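Local coordinates for protein Bd3459 (Bdellovibrio bacteriovorus, PDB 5CEC) that acts as a predatory endopeptidase of the peptidase S13 family, probably with serine D-Ala-D-Ala carboxypeptidase-type chemistry, and is bound by the ankyrin-repeat immunity protein Bd3460, at residues 70-75 / 284-289; 77-82 / 261-266. The protein carries 1 engineered substitution. One frame throughout, in Å; residues are numbered along the deposited sequence.

Contact 1 (70-75 / 284-289)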
ATOM      1  N   SER A  70      -7.106   5.945  -0.546  1.00 14.32           N
ATOM      2  CA  SER A  70      -6.091   5.760   0.481  1.00 14.21           C
ATOM      3  C   SER A  70      -5.088   6.907   0.617  1.00 13.63           C
ATOM      4  O   SER A  70      -4.272   6.864   1.537  1.00 13.62           O
ATOM      5  CB  SER A  70      -5.357   4.413   0.327  1.00 14.56           C
ATOM      6  OG  SER A  70      -6.197   3.332   0.714  1.00 16.03           O
ATOM      7  N   ILE A  71      -5.130   7.956  -0.209  1.00 12.86           N
ATOM      8  CA  ILE A  71      -4.348   9.143   0.183  1.00 13.30           C
ATOM      9  C   ILE A  71      -4.878   9.769   1.463  1.00 13.26           C
ATOM     10  O   ILE A  71      -4.147  10.493   2.152  1.00 13.97           O
ATOM     11  CB  ILE A  71      -4.116  10.162  -0.937  1.00 13.32           C
ATOM     12  CG1 ILE A  71      -5.373  11.001  -1.228  1.00 14.84           C
ATOM     13  CG2 ILE A  71      -3.508   9.496  -2.142  1.00 14.25           C
ATOM     14  CD1 ILE A  71      -5.157  12.073  -2.290  1.00 16.03           C
ATOM     15  N   SER A  72      -6.093   9.407   1.860  1.00 13.33           N
ATOM     16  CA  SER A  72      -6.567   9.688   3.209  1.00 13.28           C
ATOM     17  C   SER A  72      -5.540   9.327   4.288  1.00 14.39           C
ATOM     18  O   SER A  72      -5.468   9.944   5.342  1.00 14.85           O
ATOM     19  CB  SER A  72      -7.826   8.872   3.525  1.00 14.41           C
ATOM     20  OG  SER A  72      -8.926   9.255   2.759  1.00 14.71           O
ATOM     21  N   LYS A  73      -4.788   8.246   4.043  1.00 13.42           N
ATOM     22  CA  LYS A  73      -3.810   7.780   5.051  1.00 13.51           C
ATOM     23  C   LYS A  73      -2.706   8.792   5.318  1.00 14.07           C
ATOM     24  O   LYS A  73      -2.134   8.769   6.392  1.00 14.81           O
ATOM     25  CB  LYS A  73      -3.262   6.402   4.669  1.00 13.33           C
ATOM     26  CG  LYS A  73      -4.321   5.318   4.567  1.00 13.76           C
ATOM     27  CD  LYS A  73      -3.715   3.949   4.352  1.00 14.38           C
ATOM     28  CE  LYS A  73      -4.740   2.844   4.428  1.00 15.44           C
ATOM     29  NZ  LYS A  73      -5.674   2.837   3.286  1.00 16.79           N
ATOM     30  N   VAL A  74      -2.432   9.671   4.356  1.00 13.35           N
ATOM     31  CA  VAL A  74      -1.449  10.722   4.607  1.00 13.92           C
ATOM     32  C   VAL A  74      -2.005  11.746   5.621  1.00 14.03           C
ATOM     33  O   VAL A  74      -1.268  12.289   6.437  1.00 14.49           O
ATOM     34  CB  VAL A  74      -0.998  11.413   3.321  1.00 15.08           C
ATOM     35  CG1 VAL A  74       0.059  12.455   3.639  1.00 15.33           C
ATOM     36  CG2 VAL A  74      -0.424  10.414   2.321  1.00 16.93           C
ATOM     37  N   VAL A  75      -3.311  11.989   5.573  1.00 14.49           N
ATOM     38  CA  VAL A  75      -3.952  12.881   6.537  1.00 14.38           C
ATOM     39  C   VAL A  75      -3.918  12.245   7.926  1.00 14.87           C
ATOM     40  O   VAL A  75      -3.555  12.888   8.927  1.00 15.00           O
ATOM     41  CB  VAL A  75      -5.395  13.208   6.124  1.00 16.09           C
ATOM     42  CG1 VAL A  75      -5.977  14.250   7.064  1.00 18.53           C
ATOM     43  CG2 VAL A  75      -5.431  13.782   4.696  1.00 16.50           C
ATOM     44  N   ILE A 284     -12.819  19.398   3.855  1.00 20.87           N
ATOM     45  CA  ILE A 284     -12.439  18.021   4.151  1.00 20.55           C
ATOM     46  C   ILE A 284     -13.493  17.355   5.019  1.00 22.39           C
ATOM     47  O   ILE A 284     -13.945  17.937   5.993  1.00 25.80           O
ATOM     48  CB  ILE A 284     -11.041  17.978   4.838  1.00 21.52           C
ATOM     49  CG1 ILE A 284     -10.590  16.537   5.108  1.00 22.42           C
ATOM     50  CG2 ILE A 284     -10.993  18.813   6.118  1.00 23.46           C
ATOM     51  CD1 ILE A 284      -9.100  16.398   5.360  1.00 23.73           C
ATOM     52  N   GLU A 285     -13.905  16.144   4.645  1.00 20.23           N
ATOM     53  CA  GLU A 285     -14.922  15.432   5.390  1.00 22.81           C
ATOM     54  C   GLU A 285     -14.498  13.985   5.460  1.00 20.95           C
ATOM     55  O   GLU A 285     -14.492  13.275   4.456  1.00 22.21           O
ATOM     56  CB  GLU A 285     -16.277  15.585   4.738  1.00 24.56           C
ATOM     57  CG  GLU A 285     -17.395  14.921   5.504  1.00 28.16           C
ATOM     58  CD  GLU A 285     -18.726  14.998   4.795  1.00 29.25           C
ATOM     59  OE1 GLU A 285     -19.014  16.018   4.125  1.00 32.06           O
ATOM     60  OE2 GLU A 285     -19.502  14.036   4.932  1.00 34.83           O
ATOM     61  N   PHE A 286     -14.117  13.573   6.657  1.00 20.71           N
ATOM     62  CA  PHE A 286     -13.665  12.229   6.914  1.00 19.06           C
ATOM     63  C   PHE A 286     -14.680  11.435   7.739  1.00 18.50           C
ATOM     64  O   PHE A 286     -15.429  11.983   8.561  1.00 21.02           O
ATOM     65  CB  PHE A 286     -12.334  12.253   7.686  1.00 20.62           C
ATOM     66  CG  PHE A 286     -11.103  12.236   6.810  1.00 18.46           C
ATOM     67  CD1 PHE A 286     -11.030  12.979   5.629  1.00 19.07           C
ATOM     68  CD2 PHE A 286      -9.999  11.481   7.182  1.00 18.51           C
ATOM     69  CE1 PHE A 286      -9.879  12.941   4.848  1.00 18.71           C
ATOM     70  CE2 PHE A 286      -8.849  11.465   6.403  1.00 17.92           C
ATOM     71  CZ  PHE A 286      -8.785  12.185   5.245  1.00 18.03           C
ATOM     72  N   HIS A 287     -14.674  10.130   7.518  1.00 18.36           N
ATOM     73  CA  HIS A 287     -15.414   9.204   8.335  1.00 19.07           C
ATOM     74  C   HIS A 287     -14.564   8.056   8.852  1.00 19.25           C
ATOM     75  O   HIS A 287     -15.041   7.313   9.713  1.00 22.26           O
ATOM     76  CB  HIS A 287     -16.603   8.643   7.541  1.00 22.28           C
ATOM     77  CG  HIS A 287     -17.428   9.698   6.890  1.00 28.86           C
ATOM     78  ND1 HIS A 287     -18.419  10.360   7.572  1.00 34.06           N
ATOM     79  CD2 HIS A 287     -17.363  10.268   5.663  1.00 31.42           C
ATOM     80  CE1 HIS A 287     -18.952  11.277   6.791  1.00 35.09           C
ATOM     81  NE2 HIS A 287     -18.339  11.233   5.622  1.00 34.38           N
ATOM     82  N   ASN A 288     -13.351   7.870   8.323  1.00 18.59           N
ATOM     83  CA  ASN A 288     -12.463   6.844   8.799  1.00 18.17           C
ATOM     84  C   ASN A 288     -11.045   7.256   8.473  1.00 16.28           C
ATOM     85  O   ASN A 288     -10.820   8.300   7.839  1.00 17.41           O
ATOM     86  CB  ASN A 288     -12.850   5.457   8.246  1.00 18.40           C
ATOM     87  CG  ASN A 288     -12.707   5.342   6.737  1.00 19.06           C
ATOM     88  OD1 ASN A 288     -11.941   6.030   6.104  1.00 18.15           O
ATOM     89  ND2 ASN A 288     -13.503   4.469   6.147  1.00 23.11           N
ATOM     90  N   GLY A 289     -10.077   6.462   8.907  1.00 16.55           N
ATOM     91  CA  GLY A 289      -8.685   6.799   8.710  1.00 17.12           C
ATOM     92  C   GLY A 289      -8.094   6.302   7.411  1.00 16.13           C
ATOM     93  O   GLY A 289      -7.063   6.780   6.975  1.00 14.65           O
TER
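The ring of Phe286 meets helix 72-84 with one corner. At its edge, in the ring plane, lies the carbonyl oxygen of Ser72, with Phe286 CE2 3.9 Å from Ser72 O. Val75 comes in obliquely: its CB is 3.6 Å from Phe286 CZ, and CG1 and CG2 both approach the same ring atom, the nearer being Val75 CG2 at 3.8 Å from Phe286 CZ. Ser72 adds its own hydroxymethyl group, also oblique to the ring, with OG 3.8 Å from Phe286 CZ. This is van der Waals contact, since Ser72 OG takes its polar partners from Ala69 O and Asn303 ND2. With CG1 of Val75 anti to the backbone N (chi1 -174°), that methyl is directed at Ile284, whose extended side chain brings CD1 to 4.2 Å from Val75 CG1. The valine thus touches both the aromatic ring and the aliphatic residue two positions before it in the chain.

The helix start packed here belongs to an apparent SxxK motif, Ser70 and Lys73, of the kind that carries the nucleophilic serine in penicillin-binding proteins and related serine enzymes. Consistent with this, Lys73 NZ hydrogen-bonds Ser70 OG at 2.7 Å. The Lys73 chain is extended through chi3 and bends at chi4 (70°), which turns NZ toward Ser70 OG. Asn253 OD1 and Ser290 O also bond to Lys73 NZ, while a sulfate ion, probably from the crystallisation liquor, hydrogen-bonds to Ser70 OG and may mark the pocket.

Beyond the ring, the segment 284-289 passes close to the lysine. Gly289 O lies 3.9 Å from Lys73 CA and makes its hydrogen bond with Thr76 OG1, one turn of helix on from Ser72.

Contact 2 (77-82 / 261-266); sequences TLWAVD and WNLGGT
Leu263 lies across the indole of Trp79 in a CH-pi contact: its CB stands 3.6 Å from the centroid of the six-membered ring, only 12° off the normal. The branch continues back over the ring fusion toward the helix, where Leu263 CD1 comes 3.7 Å from Trp79 CD2 and equally close to Ala80 CA. Because CG of Trp79 is anti to the backbone N (chi1 -170°), the indole extends from helix 72-84 to meet the backbone turn, with CH2 3.5 Å from Gly265 O and CZ2 3.4 Å from Leu263 O. That last contact is van der Waals; Leu263 O takes its hydrogen bond from Arg83 NH1.

The turn is a Schellman motif ending helix 253-262. Gly264, at phi 118°, leaves the helical conformation while Gly264 N bonds Trp261 O at 3.0 Å. Gly265 also has positive phi, and the chain then continues as helix 265-277.

In the next shell, that following helix grips the indole further: Tyr272 stacks on Trp79 and Phe269 packs edge-to-face with it. One turn further along helix 72-84, Asp82 ties the same two helices together through a salt bridge to Lys276 and a hydrogen bond with Tyr272 OH.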
ATOM      1  N   THR A  77      -1.713  10.126   8.899  1.00 13.98           N
ATOM      2  CA  THR A  77      -0.277  10.188   9.230  1.00 13.76           C
ATOM      3  C   THR A  77       0.028  11.533   9.878  1.00 14.43           C
ATOM      4  O   THR A  77       0.667  11.571  10.928  1.00 15.09           O
ATOM      5  CB  THR A  77       0.557   9.960   7.972  1.00 13.66           C
ATOM      6  OG1 THR A  77       0.321   8.632   7.503  1.00 14.55           O
ATOM      7  CG2 THR A  77       1.993  10.091   8.213  1.00 14.39           C
ATOM      8  N   LEU A  78      -0.420  12.628   9.272  1.00 14.67           N
ATOM      9  CA  LEU A  78      -0.185  13.966   9.851  1.00 14.77           C
ATOM     10  C   LEU A  78      -0.799  14.039  11.254  1.00 15.20           C
ATOM     11  O   LEU A  78      -0.153  14.511  12.200  1.00 16.77           O
ATOM     12  CB  LEU A  78      -0.820  15.027   8.963  1.00 15.04           C
ATOM     13  CG  LEU A  78      -0.851  16.431   9.559  1.00 16.45           C
ATOM     14  CD1 LEU A  78       0.544  16.962   9.885  1.00 17.72           C
ATOM     15  CD2 LEU A  78      -1.575  17.395   8.651  1.00 17.91           C
ATOM     16  N   TRP A  79      -2.054  13.606  11.387  1.00 15.42           N
ATOM     17  CA  TRP A  79      -2.745  13.691  12.677  1.00 14.72           C
ATOM     18  C   TRP A  79      -1.939  12.935  13.742  1.00 14.65           C
ATOM     19  O   TRP A  79      -1.692  13.468  14.832  1.00 16.37           O
ATOM     20  CB  TRP A  79      -4.173  13.142  12.576  1.00 15.61           C
ATOM     21  CG  TRP A  79      -5.031  13.390  13.741  1.00 15.75           C
ATOM     22  CD1 TRP A  79      -4.870  14.355  14.720  1.00 16.86           C
ATOM     23  CD2 TRP A  79      -6.264  12.746  14.028  1.00 16.79           C
ATOM     24  NE1 TRP A  79      -5.916  14.320  15.594  1.00 17.46           N
ATOM     25  CE2 TRP A  79      -6.782  13.338  15.198  1.00 16.56           C
ATOM     26  CE3 TRP A  79      -6.975  11.701  13.433  1.00 17.13           C
ATOM     27  CZ2 TRP A  79      -7.976  12.958  15.734  1.00 17.78           C
ATOM     28  CZ3 TRP A  79      -8.155  11.318  14.005  1.00 18.09           C
ATOM     29  CH2 TRP A  79      -8.625  11.920  15.151  1.00 17.90           C
ATOM     30  N   ALA A  80      -1.520  11.702  13.429  1.00 14.70           N
ATOM     31  CA  ALA A  80      -0.773  10.895  14.381  1.00 15.06           C
ATOM     32  C   ALA A  80       0.599  11.541  14.713  1.00 14.72           C
ATOM     33  O   ALA A  80       1.043  11.511  15.865  1.00 16.17           O
ATOM     34  CB  ALA A  80      -0.627   9.474  13.866  1.00 15.86           C
ATOM     35  N   VAL A  81       1.313  12.016  13.687  1.00 15.17           N
ATOM     36  CA  VAL A  81       2.616  12.664  13.916  1.00 16.35           C
ATOM     37  C   VAL A  81       2.462  13.861  14.843  1.00 16.86           C
ATOM     38  O   VAL A  81       3.252  14.056  15.754  1.00 18.61           O
ATOM     39  CB  VAL A  81       3.296  13.048  12.585  1.00 17.53           C
ATOM     40  CG1 VAL A  81       4.468  14.022  12.767  1.00 19.11           C
ATOM     41  CG2 VAL A  81       3.730  11.797  11.848  1.00 17.47           C
ATOM     42  N   ASP A  82       1.429  14.654  14.614  1.00 16.57           N
ATOM     43  CA  ASP A  82       1.172  15.849  15.460  1.00 17.60           C
ATOM     44  C   ASP A  82       0.735  15.463  16.880  1.00 17.89           C
ATOM     45  O   ASP A  82       1.170  16.080  17.852  1.00 21.07           O
ATOM     46  CB  ASP A  82       0.123  16.758  14.804  1.00 18.23           C
ATOM     47  CG  ASP A  82       0.720  17.748  13.833  1.00 21.73           C
ATOM     48  OD1 ASP A  82       1.980  17.808  13.678  1.00 23.12           O
ATOM     49  OD2 ASP A  82      -0.091  18.490  13.245  1.00 25.55           O
ATOM     50  N   TRP A 261      -9.234   5.894  15.092  1.00 15.41           N
ATOM     51  CA  TRP A 261     -10.074   5.661  16.257  1.00 16.53           C
ATOM     52  C   TRP A 261      -9.340   5.939  17.560  1.00 17.24           C
ATOM     53  O   TRP A 261      -9.893   6.555  18.478  1.00 18.99           O
ATOM     54  CB  TRP A 261     -10.614   4.237  16.262  1.00 17.26           C
ATOM     55  CG  TRP A 261     -11.500   3.922  15.109  1.00 18.28           C
ATOM     56  CD1 TRP A 261     -12.355   4.761  14.446  1.00 19.87           C
ATOM     57  CD2 TRP A 261     -11.622   2.648  14.466  1.00 18.35           C
ATOM     58  NE1 TRP A 261     -13.019   4.077  13.450  1.00 20.77           N
ATOM     59  CE2 TRP A 261     -12.555   2.789  13.421  1.00 19.17           C
ATOM     60  CE3 TRP A 261     -11.020   1.399  14.658  1.00 19.00           C
ATOM     61  CZ2 TRP A 261     -12.909   1.724  12.599  1.00 20.02           C
ATOM     62  CZ3 TRP A 261     -11.362   0.350  13.799  1.00 19.80           C
ATOM     63  CH2 TRP A 261     -12.302   0.526  12.802  1.00 19.99           C
ATOM     64  N   ASN A 262      -8.081   5.526  17.636  1.00 17.24           N
ATOM     65  CA  ASN A 262      -7.269   5.807  18.824  1.00 17.33           C
ATOM     66  C   ASN A 262      -7.217   7.293  19.165  1.00 17.46           C
ATOM     67  O   ASN A 262      -7.192   7.629  20.329  1.00 19.05           O
ATOM     68  CB  ASN A 262      -5.811   5.354  18.638  1.00 16.85           C
ATOM     69  CG  ASN A 262      -5.606   3.854  18.734  1.00 16.93           C
ATOM     70  OD1 ASN A 262      -6.532   3.077  19.011  1.00 17.95           O
ATOM     71  ND2 ASN A 262      -4.367   3.456  18.526  1.00 18.11           N
ATOM     72  N   LEU A 263      -7.110   8.135  18.151  1.00 17.21           N
ATOM     73  CA  LEU A 263      -6.976   9.564  18.337  1.00 17.99           C
ATOM     74  C   LEU A 263      -8.326  10.273  18.570  1.00 18.33           C
ATOM     75  O   LEU A 263      -8.350  11.486  18.793  1.00 20.23           O
ATOM     76  CB  LEU A 263      -6.215  10.169  17.164  1.00 17.74           C
ATOM     77  CG  LEU A 263      -4.790   9.640  16.968  1.00 18.95           C
ATOM     78  CD1 LEU A 263      -4.169  10.108  15.660  1.00 20.03           C
ATOM     79  CD2 LEU A 263      -3.900  10.101  18.110  1.00 21.29           C
ATOM     80  N   GLY A 264      -9.424   9.505  18.578  1.00 19.27           N
ATOM     81  CA  GLY A 264     -10.758  10.021  18.943  1.00 19.61           C
ATOM     82  C   GLY A 264     -11.815   9.961  17.855  1.00 20.12           C
ATOM     83  O   GLY A 264     -12.944  10.435  18.041  1.00 21.48           O
ATOM     84  N   GLY A 265     -11.468   9.392  16.702  1.00 18.64           N
ATOM     85  CA  GLY A 265     -12.428   9.227  15.630  1.00 19.43           C
ATOM     86  C   GLY A 265     -12.833  10.546  14.984  1.00 20.14           C
ATOM     87  O   GLY A 265     -12.131  11.578  15.075  1.00 20.07           O
ATOM     88  N   THR A 266     -13.986  10.520  14.329  1.00 19.87           N
ATOM     89  CA  THR A 266     -14.396  11.630  13.472  1.00 20.18           C
ATOM     90  C   THR A 266     -14.612  12.930  14.224  1.00 20.76           C
ATOM     91  O   THR A 266     -14.198  13.984  13.742  1.00 21.09           O
ATOM     92  CB  THR A 266     -15.639  11.238  12.670  1.00 21.19           C
ATOM     93  OG1 THR A 266     -15.304  10.099  11.853  1.00 21.92           O
ATOM     94  CG2 THR A 266     -16.138  12.397  11.771  1.00 21.32           C
TER

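From the N terminus, the chain enters helix 72-84 through the SxxK-like turn, laying down one side of contact 1 and, a turn or so later, one side of contact 2. It then makes a long excursion that includes most of the strands of a mixed sheet. On its return, segment 261-266, where one helix ends and the next begins, closes contact 2; after helix 265-277, segment 284-289 closes contact 1 around it. The smaller loop is thus nested in the larger. The contact centres are about 10 Å apart, and Thr266 CG2 packs against Phe286 O, so the start of helix 265-277 touches the loop following strand 284-285, an outer strand of the three-stranded sheet.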